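PDB 3EYT: thioredoxin domain-containing protein from Silicibacter pomeroyi, which is of unknown function but has a thioredoxin-like AhpC/TSA family domain and may act as an oxidoreductase with antioxidant activity. Local coordinates for residues P7-Q12 with L21-L26; G28-I33 with A148-E153; A51-A56 with V138-L143; L121-K126 with L130-F135. One frame throughout, in Å; residues are numbered along the deposited sequence.

Interaction 1 of 4, residues P7-Q12 with L21-L26; sequences PELQIQ and LTLADL
Leu9 and Leu23 press together with their CG atoms 3.8 Å apart, their side chains crossing at about a right angle. This is the tight part of the contact. CD2 of Leu23 lies against CG and CD1 of Leu9, while the other branch, CD1, comes within 3.4 Å of Pro7 O. Were Leu23 cut back to an alanine, Leu9 would probably lose its partner here and a gap would open beside Pro7 O.

The other side is looser and more polar. No direct hydrogen bond joins the segments; instead one water accepts from both Leu9 N (2.9 Å) and Leu23 N (2.8 Å), bridging two backbones that do not pair as strands. Farther out, toward exposed Ala24 and Asp25, the 21-26 turn is held by reciprocal bonds: Asp25 N gives to Thr22 OG1 (3.1 Å), an ST motif, and Thr22 N gives to Asp25 OD2, which it meets from above the carboxylate plane.

On the buried side, Leu9 rests on Leu66 of strand 63-69 and Ile33 of strand 30-36. Leu23 packs on Ile31 of that second strand and on Tyr113, whose hydroxyl bonds to Pro7 O, so the leucine pair lies over the face of the central sheet.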
loop_
_atom_site.group_PDB
_atom_site.type_symbol
_atom_site.label_atom_id
_atom_site.label_comp_id
_atom_site.label_asym_id
_atom_site.label_seq_id
_atom_site.Cartn_x
_atom_site.Cartn_y
_atom_site.Cartn_z
ATOM N N PRO C 7 -0.992 27.376 4.975
ATOM C CA PRO C 7 0.183 26.579 5.389
ATOM C C PRO C 7 0.975 26.023 4.197
ATOM O O PRO C 7 0.378 25.706 3.167
ATOM C CB PRO C 7 -0.447 25.415 6.167
ATOM C CG PRO C 7 -1.727 26.037 6.762
ATOM C CD PRO C 7 -2.230 26.947 5.655
ATOM N N GLU C 8 2.292 25.915 4.346
ATOM C CA GLU C 8 3.150 25.304 3.330
ATOM C C GLU C 8 2.712 23.833 3.077
ATOM O O GLU C 8 2.363 23.128 4.018
ATOM C CB GLU C 8 4.633 25.428 3.752
ATOM C CG GLU C 8 5.174 26.890 3.698
ATOM C CD GLU C 8 6.632 27.069 4.179
ATOM O OE1 GLU C 8 7.216 26.162 4.805
ATOM O OE2 GLU C 8 7.207 28.156 3.941
ATOM N N LEU C 9 2.678 23.400 1.811
ATOM C CA LEU C 9 2.317 22.022 1.459
ATOM C C LEU C 9 3.332 21.069 2.079
ATOM O O LEU C 9 4.544 21.337 2.052
ATOM C CB LEU C 9 2.282 21.858 -0.063
ATOM C CG LEU C 9 1.319 22.770 -0.832
ATOM C CD1 LEU C 9 1.381 22.486 -2.358
ATOM C CD2 LEU C 9 -0.099 22.632 -0.324
ATOM N N GLN C 10 2.854 20.005 2.690
ATOM C CA GLN C 10 3.760 18.954 3.161
ATOM C C GLN C 10 3.470 17.705 2.344
ATOM O O GLN C 10 2.485 17.010 2.568
ATOM C CB GLN C 10 3.591 18.701 4.668
ATOM C CG GLN C 10 3.766 19.979 5.554
ATOM C CD GLN C 10 3.461 19.676 7.022
ATOM O OE1 GLN C 10 4.156 18.900 7.674
ATOM N NE2 GLN C 10 2.393 20.256 7.524
ATOM N N ILE C 11 4.332 17.458 1.369
ATOM C CA ILE C 11 4.108 16.488 0.316
ATOM C C ILE C 11 5.173 15.412 0.422
ATOM O O ILE C 11 6.332 15.706 0.751
ATOM C CB ILE C 11 4.264 17.165 -1.089
ATOM C CG1 ILE C 11 3.255 18.318 -1.264
ATOM C CG2 ILE C 11 4.116 16.149 -2.224
ATOM C CD1 ILE C 11 1.801 17.898 -0.961
ATOM N N GLN C 12 4.769 14.164 0.165
ATOM C CA GLN C 12 5.663 13.008 0.204
ATOM C C GLN C 12 6.273 12.737 -1.193
ATOM O O GLN C 12 7.474 12.381 -1.330
ATOM C CB GLN C 12 4.861 11.807 0.670
ATOM C CG GLN C 12 5.660 10.524 0.796
ATOM C CD GLN C 12 4.932 9.388 0.106
ATOM O OE1 GLN C 12 4.060 8.702 0.687
ATOM N NE2 GLN C 12 5.252 9.199 -1.147
ATOM N N LEU C 21 7.108 21.033 -6.196
ATOM C CA LEU C 21 6.383 22.314 -6.101
ATOM C C LEU C 21 6.055 22.796 -4.706
ATOM O O LEU C 21 5.580 22.033 -3.885
ATOM C CB LEU C 21 5.055 22.230 -6.875
ATOM C CG LEU C 21 5.102 22.213 -8.395
ATOM C CD1 LEU C 21 3.716 21.934 -8.945
ATOM C CD2 LEU C 21 5.656 23.541 -8.978
ATOM N N THR C 22 6.250 24.084 -4.467
ATOM C CA THR C 22 5.827 24.688 -3.221
ATOM C C THR C 22 4.931 25.889 -3.519
ATOM O O THR C 22 4.955 26.446 -4.635
ATOM C CB THR C 22 7.026 25.181 -2.406
ATOM O OG1 THR C 22 7.696 26.202 -3.152
ATOM C CG2 THR C 22 8.012 24.025 -2.120
ATOM N N LEU C 23 4.182 26.315 -2.510
ATOM C CA LEU C 23 3.332 27.506 -2.635
ATOM C C LEU C 23 4.179 28.762 -2.901
ATOM O O LEU C 23 3.763 29.648 -3.678
ATOM C CB LEU C 23 2.425 27.677 -1.400
ATOM C CG LEU C 23 1.397 26.559 -1.167
ATOM C CD1 LEU C 23 0.445 26.900 -0.035
ATOM C CD2 LEU C 23 0.608 26.266 -2.434
ATOM N N ALA C 24 5.374 28.811 -2.297
ATOM C CA ALA C 24 6.325 29.907 -2.554
ATOM C C ALA C 24 6.741 29.981 -4.032
ATOM O O ALA C 24 6.781 31.072 -4.610
ATOM C CB ALA C 24 7.555 29.800 -1.640
ATOM N N ASP C 25 7.011 28.831 -4.649
ATOM C CA ASP C 25 7.258 28.732 -6.097
ATOM C C ASP C 25 6.142 29.337 -6.942
ATOM O O ASP C 25 6.376 29.745 -8.091
ATOM C CB ASP C 25 7.307 27.264 -6.536
ATOM C CG ASP C 25 8.537 26.527 -6.058
ATOM O OD1 ASP C 25 9.488 27.174 -5.562
ATOM O OD2 ASP C 25 8.536 25.277 -6.193
ATOM N N LEU C 26 4.929 29.356 -6.398
ATOM C CA LEU C 26 3.743 29.716 -7.175
ATOM C C LEU C 26 3.225 31.110 -6.820
ATOM O O LEU C 26 2.168 31.516 -7.290
ATOM C CB LEU C 26 2.644 28.657 -6.998
ATOM C CG LEU C 26 2.922 27.248 -7.540
ATOM C CD1 LEU C 26 1.819 26.285 -7.138
ATOM C CD2 LEU C 26 3.124 27.217 -9.056
HETATM O O HOH W 1 4.330 24.960 -0.032
#

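Interaction 2 of 4, residues G28-I33 with A148-E153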
loop_
_atom_site.group_PDB
_atom_site.type_symbol
_atom_site.label_atom_id
_atom_site.label_comp_id
_atom_site.label_asym_id
_atom_site.label_seq_id
_atom_site.Cartn_x
_atom_site.Cartn_y
_atom_site.Cartn_z
ATOM N N GLY C 28 2.325 34.801 -6.830
ATOM C CA GLY C 28 1.906 35.654 -7.969
ATOM C C GLY C 28 0.853 35.037 -8.886
ATOM O O GLY C 28 0.222 35.740 -9.682
ATOM N N LYS C 29 0.689 33.720 -8.799
ATOM C CA LYS C 29 -0.416 33.008 -9.460
ATOM C C LYS C 29 -1.499 32.784 -8.430
ATOM O O LYS C 29 -1.214 32.626 -7.237
ATOM C CB LYS C 29 0.001 31.617 -9.942
ATOM C CG LYS C 29 0.977 31.587 -11.091
ATOM C CD LYS C 29 1.591 30.198 -11.158
ATOM C CE LYS C 29 2.588 30.087 -12.294
ATOM N NZ LYS C 29 1.994 30.594 -13.547
ATOM N N VAL C 30 -2.739 32.796 -8.899
ATOM C CA VAL C 30 -3.847 32.286 -8.123
ATOM C C VAL C 30 -3.687 30.752 -8.163
ATOM O O VAL C 30 -3.332 30.166 -9.186
ATOM C CB VAL C 30 -5.195 32.792 -8.695
ATOM C CG1 VAL C 30 -6.382 32.094 -8.045
ATOM C CG2 VAL C 30 -5.295 34.315 -8.509
ATOM N N ILE C 31 -3.867 30.110 -7.020
ATOM C CA ILE C 31 -3.675 28.663 -6.943
ATOM C C ILE C 31 -4.989 27.996 -6.540
ATOM O O ILE C 31 -5.654 28.425 -5.566
ATOM C CB ILE C 31 -2.562 28.309 -5.932
ATOM C CG1 ILE C 31 -1.304 29.141 -6.209
ATOM C CG2 ILE C 31 -2.258 26.806 -5.937
ATOM C CD1 ILE C 31 -0.302 29.109 -5.078
ATOM N N VAL C 32 -5.384 26.982 -7.304
ATOM C CA VAL C 32 -6.560 26.180 -6.984
ATOM C C VAL C 32 -6.059 24.804 -6.592
ATOM O O VAL C 32 -5.365 24.151 -7.371
ATOM C CB VAL C 32 -7.491 26.026 -8.213
ATOM C CG1 VAL C 32 -8.688 25.149 -7.880
ATOM C CG2 VAL C 32 -7.954 27.397 -8.713
ATOM N N ILE C 33 -6.395 24.365 -5.385
ATOM C CA ILE C 33 -6.025 23.032 -4.933
ATOM C C ILE C 33 -7.250 22.155 -4.741
ATOM O O ILE C 33 -8.150 22.491 -3.988
ATOM C CB ILE C 33 -5.219 23.068 -3.614
ATOM C CG1 ILE C 33 -4.024 24.004 -3.732
ATOM C CG2 ILE C 33 -4.740 21.646 -3.176
ATOM C CD1 ILE C 33 -3.280 24.243 -2.355
ATOM N N ALA C 148 -11.783 35.070 -10.633
ATOM C CA ALA C 148 -11.651 36.395 -11.272
ATOM C C ALA C 148 -11.317 37.497 -10.278
ATOM O O ALA C 148 -10.503 38.354 -10.562
ATOM C CB ALA C 148 -12.919 36.754 -12.034
ATOM N N THR C 149 -11.950 37.480 -9.118
ATOM C CA THR C 149 -11.692 38.485 -8.091
ATOM C C THR C 149 -10.216 38.467 -7.679
ATOM O O THR C 149 -9.566 39.526 -7.577
ATOM C CB THR C 149 -12.605 38.267 -6.860
ATOM O OG1 THR C 149 -13.973 38.348 -7.281
ATOM C CG2 THR C 149 -12.318 39.317 -5.738
ATOM N N LEU C 150 -9.704 37.263 -7.469
ATOM C CA LEU C 150 -8.306 37.041 -7.094
ATOM C C LEU C 150 -7.349 37.421 -8.227
ATOM O O LEU C 150 -6.288 38.044 -7.987
ATOM C CB LEU C 150 -8.103 35.581 -6.653
ATOM C CG LEU C 150 -8.870 35.136 -5.403
ATOM C CD1 LEU C 150 -8.424 33.742 -4.940
ATOM C CD2 LEU C 150 -8.644 36.154 -4.289
ATOM N N LEU C 151 -7.720 37.069 -9.458
ATOM C CA LEU C 151 -6.952 37.485 -10.637
ATOM C C LEU C 151 -6.980 39.003 -10.829
ATOM O O LEU C 151 -6.029 39.576 -11.368
ATOM C CB LEU C 151 -7.459 36.803 -11.911
ATOM C CG LEU C 151 -7.170 35.310 -12.050
ATOM C CD1 LEU C 151 -7.788 34.810 -13.342
ATOM C CD2 LEU C 151 -5.656 35.051 -12.026
ATOM N N GLY C 152 -8.052 39.642 -10.366
ATOM C CA GLY C 152 -8.198 41.106 -10.455
ATOM C C GLY C 152 -7.278 41.895 -9.533
ATOM O O GLY C 152 -7.060 43.092 -9.740
ATOM N N GLU C 153 -6.740 41.225 -8.517
ATOM C CA GLU C 153 -5.885 41.854 -7.512
ATOM C C GLU C 153 -4.462 42.076 -8.027
ATOM O O GLU C 153 -3.962 41.320 -8.864
ATOM C CB GLU C 153 -5.871 41.018 -6.228
ATOM C CG GLU C 153 -7.218 40.979 -5.530
ATOM C CD GLU C 153 -7.240 40.203 -4.208
ATOM O OE1 GLU C 153 -6.336 39.367 -3.920
ATOM O OE2 GLU C 153 -8.200 40.439 -3.439
#
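Val30 is the residue of 28-33 that meets helix 140-151, touching Leu150 and Leu151 near the end of the chain. Ahead of it, Gly28 makes the turn into the strand with a positive phi (96°), a conformation in which a side chain would jam against the preceding carbonyl oxygen. Its backbone is hydrogen-bonded to Lys126, and Lys29 then directs its side chain away from the helix, its NZ bonded to the backbone oxygens of Glu60 and Asp61.

At Val30 the chain enters strand 30-36. The CG2 methyl fits between two consecutive leucines, 3.6 Å from Leu150 CB and 3.6 Å from Leu151 CD2. With CG1 anti to the backbone N (chi1 171°), CG2 falls anti to the carbonyl carbon and faces the helix; CG1 makes a looser approach to Leu150 CD1, at 4.1 Å. Both leucines cross the valine at about a right angle, one offering the base of its side chain and the other a terminal methyl. The arrangement is that of a thioredoxin-like fold, in which the C-terminal helix lies against one face of the central sheet.

Ile31 turns to the opposite face, where it packs on Leu23 and Leu26. Val32 comes back to the face of Val30 but farther along the strand, where it packs beside Leu121 and Leu123 on one neighbouring strand and Val63 on the other, while Ile33 rejoins the side of Ile31 and packs on Leu68 and Ile124.

Interaction 3 of 4, residues A51-A56 with V138-L143; sequences AQKVRA and VSELLL
Glu140 and Lys53 reach toward each other across the outer side of the contact and form a salt bridge, with Lys53 NZ 3.3 Å from Glu140 OE2. The ammonium group meets that oxygen on its syn side, 24° out of the carboxylate plane. Both side chains run extended beyond CG and cross at about a right angle. More than the charged ends take part: Lys53 CD lies 3.7 Å from Glu140 OE2, and the aliphatic stem of the lysine passes beside the carboxylate. At this length, and between two exposed residues, the pair is probably a modest electrostatic link.

Leu143, one turn farther along its helix than Glu140, makes the buried half. Its CG stands anti to the backbone N (chi1 -179°), which carries CD2 across to CG2 of Val54 at 3.8 Å. The two side chains again cross at about a right angle, but here methyl meets methyl. The helix bearing Glu140 and Leu143 is begun by Ser139, an N-cap residue whose OG accepts from Leu142 N at 3.0 Å.

The contact thus joins helix 41-57 to the first turn of helix 140-151, charged outside and apolar within. Leu50 of the first helix extends the apolar side by touching Val138, Glu140 and Leu143, while Val54 rests on Val32 of strand 30-36 and Val65 of strand 63-69.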
loop_
_atom_site.group_PDB
_atom_site.type_symbol
_atom_site.label_atom_id
_atom_site.label_comp_id
_atom_site.label_asym_id
_atom_site.label_seq_id
_atom_site.Cartn_x
_atom_site.Cartn_y
_atom_site.Cartn_z
ATOM N N ALA C 51 -11.827 20.271 -11.091
ATOM C CA ALA C 51 -10.448 20.728 -11.193
ATOM C C ALA C 51 -9.993 20.771 -12.665
ATOM O O ALA C 51 -9.299 21.708 -13.072
ATOM C CB ALA C 51 -9.518 19.856 -10.358
ATOM N N GLN C 52 -10.399 19.783 -13.451
ATOM C CA GLN C 52 -10.057 19.751 -14.868
ATOM C C GLN C 52 -10.716 20.865 -15.687
ATOM O O GLN C 52 -10.129 21.344 -16.655
ATOM C CB GLN C 52 -10.382 18.382 -15.451
ATOM C CG GLN C 52 -9.537 17.277 -14.838
ATOM C CD GLN C 52 -9.796 15.940 -15.460
ATOM O OE1 GLN C 52 -10.905 15.432 -15.409
ATOM N NE2 GLN C 52 -8.774 15.349 -16.024
ATOM N N LYS C 53 -11.923 21.266 -15.288
ATOM C CA LYS C 53 -12.629 22.411 -15.908
ATOM C C LYS C 53 -11.913 23.701 -15.617
ATOM O O LYS C 53 -11.709 24.507 -16.518
ATOM C CB LYS C 53 -14.079 22.501 -15.411
ATOM C CG LYS C 53 -14.981 21.464 -16.053
ATOM C CD LYS C 53 -16.323 21.412 -15.371
ATOM C CE LYS C 53 -17.239 20.469 -16.118
ATOM N NZ LYS C 53 -18.487 20.192 -15.341
ATOM N N VAL C 54 -11.517 23.882 -14.346
ATOM C CA VAL C 54 -10.733 25.046 -13.956
ATOM C C VAL C 54 -9.453 25.096 -14.773
ATOM O O VAL C 54 -9.101 26.158 -15.319
ATOM C CB VAL C 54 -10.436 25.050 -12.429
ATOM C CG1 VAL C 54 -9.475 26.185 -12.049
ATOM C CG2 VAL C 54 -11.785 25.149 -11.631
ATOM N N ARG C 55 -8.759 23.964 -14.859
ATOM C CA ARG C 55 -7.521 23.911 -15.622
ATOM C C ARG C 55 -7.749 24.285 -17.078
ATOM O O ARG C 55 -6.951 25.042 -17.645
ATOM C CB ARG C 55 -6.833 22.537 -15.515
ATOM C CG ARG C 55 -5.565 22.384 -16.406
ATOM C CD ARG C 55 -4.372 23.229 -15.965
ATOM N NE ARG C 55 -4.626 24.670 -16.119
ATOM C CZ ARG C 55 -3.987 25.654 -15.482
ATOM N NH1 ARG C 55 -3.013 25.411 -14.595
ATOM N NH2 ARG C 55 -4.361 26.909 -15.710
ATOM N N ALA C 56 -8.818 23.750 -17.682
ATOM C CA ALA C 56 -9.144 24.071 -19.062
ATOM C C ALA C 56 -9.608 25.530 -19.200
ATOM O O ALA C 56 -9.342 26.154 -20.206
ATOM C CB ALA C 56 -10.200 23.090 -19.631
ATOM N N VAL C 138 -19.559 22.431 -5.457
ATOM C CA VAL C 138 -19.186 23.833 -5.661
ATOM C C VAL C 138 -19.871 24.398 -6.908
ATOM O O VAL C 138 -19.809 23.790 -7.990
ATOM C CB VAL C 138 -17.660 24.019 -5.806
ATOM C CG1 VAL C 138 -17.314 25.490 -5.648
ATOM C CG2 VAL C 138 -16.915 23.211 -4.741
ATOM N N SER C 139 -20.509 25.554 -6.740
ATOM C CA SER C 139 -21.072 26.301 -7.850
ATOM C C SER C 139 -19.951 26.779 -8.770
ATOM O O SER C 139 -19.086 27.556 -8.357
ATOM C CB SER C 139 -21.828 27.514 -7.331
ATOM O OG SER C 139 -21.984 28.466 -8.365
ATOM N N GLU C 140 -19.981 26.311 -10.015
ATOM C CA GLU C 140 -19.044 26.784 -11.032
ATOM C C GLU C 140 -19.138 28.301 -11.299
ATOM O O GLU C 140 -18.100 28.964 -11.481
ATOM C CB GLU C 140 -19.227 26.003 -12.325
ATOM C CG GLU C 140 -18.486 24.695 -12.283
ATOM C CD GLU C 140 -18.866 23.789 -13.427
ATOM O OE1 GLU C 140 -18.994 24.292 -14.564
ATOM O OE2 GLU C 140 -19.036 22.564 -13.181
ATOM N N LEU C 141 -20.355 28.847 -11.330
ATOM C CA LEU C 141 -20.508 30.312 -11.453
ATOM C C LEU C 141 -19.814 31.035 -10.299
ATOM O O LEU C 141 -19.106 32.035 -10.506
ATOM C CB LEU C 141 -21.983 30.744 -11.518
ATOM C CG LEU C 141 -22.675 30.570 -12.881
ATOM C CD1 LEU C 141 -24.158 30.707 -12.730
ATOM C CD2 LEU C 141 -22.121 31.601 -13.896
ATOM N N LEU C 142 -19.998 30.549 -9.080
ATOM C CA LEU C 142 -19.433 31.304 -7.942
ATOM C C LEU C 142 -17.930 31.104 -7.824
ATOM O O LEU C 142 -17.216 32.050 -7.481
ATOM C CB LEU C 142 -20.171 31.018 -6.625
ATOM C CG LEU C 142 -21.633 31.525 -6.638
ATOM C CD1 LEU C 142 -22.512 30.803 -5.601
ATOM C CD2 LEU C 142 -21.785 33.054 -6.528
ATOM N N LEU C 143 -17.446 29.903 -8.155
ATOM C CA LEU C 143 -15.996 29.653 -8.182
ATOM C C LEU C 143 -15.275 30.480 -9.253
ATOM O O LEU C 143 -14.185 31.019 -9.007
ATOM C CB LEU C 143 -15.683 28.161 -8.388
ATOM C CG LEU C 143 -14.191 27.788 -8.406
ATOM C CD1 LEU C 143 -13.522 28.132 -7.051
ATOM C CD2 LEU C 143 -13.959 26.302 -8.767
#

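Interaction 4 of 4, residues L121-K126 with L130-F135; sequences LLLIDK and LRAHHF
Leu121 and His134 are locked by a reciprocal pair of backbone hydrogen bonds, N to O at 2.7 Å in each direction. Next, Leu123 N gives to Ala132 O (2.9 Å), and Leu123 O accepts from two successive amides, Arg131 N (2.8 Å) and Ala132 N (3.3 Å). Arg131 and Ala132 thus both face Leu123, a classic beta bulge that shifts the register by one residue, so that Ile124 pairs with Leu130.

Side chains fill both faces. CD1 of Leu122 sits over the centre of the His133 imidazole, 3.5 Å from its centroid, in a CH-pi contact; the ring lies alongside the leucine because CG of His133 stands anti to the backbone N (chi1 -180°). Leu130 CD1 continues that face toward Leu122 and Ile124, while Leu123 and Ala132 meet through their CB atoms on the other.

This is the antiparallel hairpin 120-124/129-135 of the central sheet, with strand 120-124 also bonded to strand 30-36. Within the bulge, Arg131 bends at chi2 and chi3 to bring NH1 to Asp125 OD2 (2.8 Å), a salt bridge on the anti lone pair with the carboxylate turned 80° from the guanidinium plane. In the next shell Glu153 binds Arg131 NH2. With a leucine in place of Arg131, the carboxylates of Asp125 and Glu153 would lose their shared cation, and the Asp125 group would probably be held less firmly. Asp125 is itself steadied through OD1, which accepts from Asp129 N, where the second strand begins. Glu146 of helix 140-151 takes the hydrogen bond of His134 NE2.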
loop_
_atom_site.group_PDB
_atom_site.type_symbol
_atom_site.label_atom_id
_atom_site.label_comp_id
_atom_site.label_asym_id
_atom_site.label_seq_id
_atom_site.Cartn_x
_atom_site.Cartn_y
_atom_site.Cartn_z
ATOM N N LEU C 121 -12.002 22.095 -2.097
ATOM C CA LEU C 121 -11.358 22.954 -3.054
ATOM C C LEU C 121 -10.859 24.185 -2.308
ATOM O O LEU C 121 -11.640 24.835 -1.581
ATOM C CB LEU C 121 -12.314 23.286 -4.215
ATOM C CG LEU C 121 -11.589 23.904 -5.443
ATOM C CD1 LEU C 121 -12.223 23.579 -6.733
ATOM C CD2 LEU C 121 -11.478 25.401 -5.289
ATOM N N LEU C 122 -9.553 24.462 -2.430
ATOM C CA LEU C 122 -8.939 25.597 -1.730
ATOM C C LEU C 122 -8.456 26.594 -2.759
ATOM O O LEU C 122 -7.919 26.199 -3.805
ATOM C CB LEU C 122 -7.751 25.151 -0.883
ATOM C CG LEU C 122 -7.813 24.085 0.237
ATOM C CD1 LEU C 122 -8.419 24.647 1.471
ATOM C CD2 LEU C 122 -8.489 22.769 -0.148
ATOM N N LEU C 123 -8.640 27.879 -2.466
ATOM C CA LEU C 123 -8.194 28.968 -3.324
ATOM C C LEU C 123 -7.249 29.871 -2.574
ATOM O O LEU C 123 -7.618 30.441 -1.529
ATOM C CB LEU C 123 -9.356 29.862 -3.788
ATOM C CG LEU C 123 -10.263 29.565 -4.973
ATOM C CD1 LEU C 123 -10.868 30.921 -5.400
ATOM C CD2 LEU C 123 -9.543 28.894 -6.138
ATOM N N ILE C 124 -6.056 30.018 -3.136
ATOM C CA ILE C 124 -4.987 30.820 -2.577
ATOM C C ILE C 124 -4.699 32.002 -3.502
ATOM O O ILE C 124 -4.507 31.836 -4.713
ATOM C CB ILE C 124 -3.718 29.969 -2.354
ATOM C CG1 ILE C 124 -3.994 28.880 -1.290
ATOM C CG2 ILE C 124 -2.509 30.831 -1.926
ATOM C CD1 ILE C 124 -2.941 27.792 -1.293
ATOM N N ASP C 125 -4.668 33.194 -2.924
ATOM C CA ASP C 125 -4.491 34.407 -3.719
ATOM C C ASP C 125 -3.038 34.588 -4.162
ATOM O O ASP C 125 -2.174 33.836 -3.751
ATOM C CB ASP C 125 -5.070 35.634 -2.998
ATOM C CG ASP C 125 -4.282 36.051 -1.755
ATOM O OD1 ASP C 125 -3.109 35.641 -1.557
ATOM O OD2 ASP C 125 -4.852 36.847 -0.966
ATOM N N LYS C 126 -2.777 35.592 -5.003
ATOM C CA LYS C 126 -1.416 35.890 -5.510
ATOM C C LYS C 126 -0.389 36.159 -4.405
ATOM O O LYS C 126 0.819 36.052 -4.622
ATOM C CB LYS C 126 -1.459 37.118 -6.417
ATOM C CG LYS C 126 -2.334 36.975 -7.598
ATOM C CD LYS C 126 -2.117 38.159 -8.522
ATOM C CE LYS C 126 -3.189 38.150 -9.549
ATOM N NZ LYS C 126 -3.087 39.318 -10.447
ATOM N N LEU C 130 -4.804 32.017 1.943
ATOM C CA LEU C 130 -6.024 31.257 1.714
ATOM C C LEU C 130 -7.241 32.186 1.692
ATOM O O LEU C 130 -7.444 32.980 2.617
ATOM C CB LEU C 130 -6.193 30.184 2.788
ATOM C CG LEU C 130 -7.410 29.274 2.620
ATOM C CD1 LEU C 130 -7.275 28.382 1.389
ATOM C CD2 LEU C 130 -7.564 28.418 3.857
ATOM N N ARG C 131 -8.065 32.067 0.653
ATOM C CA ARG C 131 -9.174 32.982 0.451
ATOM C C ARG C 131 -10.515 32.272 0.290
ATOM O O ARG C 131 -11.557 32.885 0.468
ATOM C CB ARG C 131 -8.903 33.868 -0.770
ATOM C CG ARG C 131 -7.675 34.738 -0.619
ATOM C CD ARG C 131 -7.938 35.909 0.346
ATOM N NE ARG C 131 -8.917 36.834 -0.237
ATOM C CZ ARG C 131 -8.614 37.783 -1.120
ATOM N NH1 ARG C 131 -7.365 37.951 -1.522
ATOM N NH2 ARG C 131 -9.557 38.577 -1.596
ATOM N N ALA C 132 -10.498 30.996 -0.093
ATOM C CA ALA C 132 -11.731 30.220 -0.075
ATOM C C ALA C 132 -11.394 28.780 0.222
ATOM O O ALA C 132 -10.302 28.316 -0.089
ATOM C CB ALA C 132 -12.508 30.325 -1.399
ATOM N N HIS C 133 -12.358 28.077 0.799
ATOM C CA HIS C 133 -12.158 26.699 1.223
ATOM C C HIS C 133 -13.537 26.043 1.153
ATOM O O HIS C 133 -14.377 26.243 2.034
ATOM C CB HIS C 133 -11.566 26.685 2.630
ATOM C CG HIS C 133 -11.305 25.310 3.173
ATOM N ND1 HIS C 133 -10.662 25.107 4.368
ATOM C CD2 HIS C 133 -11.603 24.077 2.695
ATOM C CE1 HIS C 133 -10.567 23.810 4.613
ATOM N NE2 HIS C 133 -11.136 23.158 3.615
ATOM N N HIS C 134 -13.768 25.286 0.083
ATOM C CA HIS C 134 -15.074 24.677 -0.196
ATOM C C HIS C 134 -15.023 23.195 0.034
ATOM O O HIS C 134 -14.121 22.534 -0.452
ATOM C CB HIS C 134 -15.481 24.902 -1.643
ATOM C CG HIS C 134 -15.586 26.347 -2.016
ATOM N ND1 HIS C 134 -16.557 27.180 -1.508
ATOM C CD2 HIS C 134 -14.840 27.109 -2.851
ATOM C CE1 HIS C 134 -16.408 28.393 -2.013
ATOM N NE2 HIS C 134 -15.381 28.373 -2.844
ATOM N N PHE C 135 -16.029 22.674 0.722
ATOM C CA PHE C 135 -16.122 21.258 1.002
ATOM C C PHE C 135 -17.308 20.700 0.226
ATOM O O PHE C 135 -18.419 21.196 0.361
ATOM C CB PHE C 135 -16.303 21.040 2.515
ATOM C CG PHE C 135 -16.608 19.617 2.880
ATOM C CD1 PHE C 135 -15.869 18.580 2.338
ATOM C CD2 PHE C 135 -17.646 19.318 3.770
ATOM C CE1 PHE C 135 -16.142 17.237 2.652
ATOM C CE2 PHE C 135 -17.932 17.980 4.122
ATOM C CZ PHE C 135 -17.168 16.926 3.540
#

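Interactions 2 and 4 are the buried ones; interactions 1 and 3 each have an apolar side turned inward and a polar one turned out. Interaction 4 is built mainly on backbone bonds within the sheet, interaction 2 purely on apolar side-chain packing of strand against helix. Water bridges the backbones in interaction 1, and a salt bridge closes the outer edge of interaction 3. Helix 140-151 serves both 2 and 3. Strand 30-36 joins interaction 2 to 4 through the bond from Ile33 N to Leu122 O. Interaction 4 also meets 1, where Leu23 packs on Ile124, and 3, where Leu143 packs on Leu121 and Leu123. Interactions 1 and 3, centres about 22 Å apart, lie on opposite sides of the chain's centre.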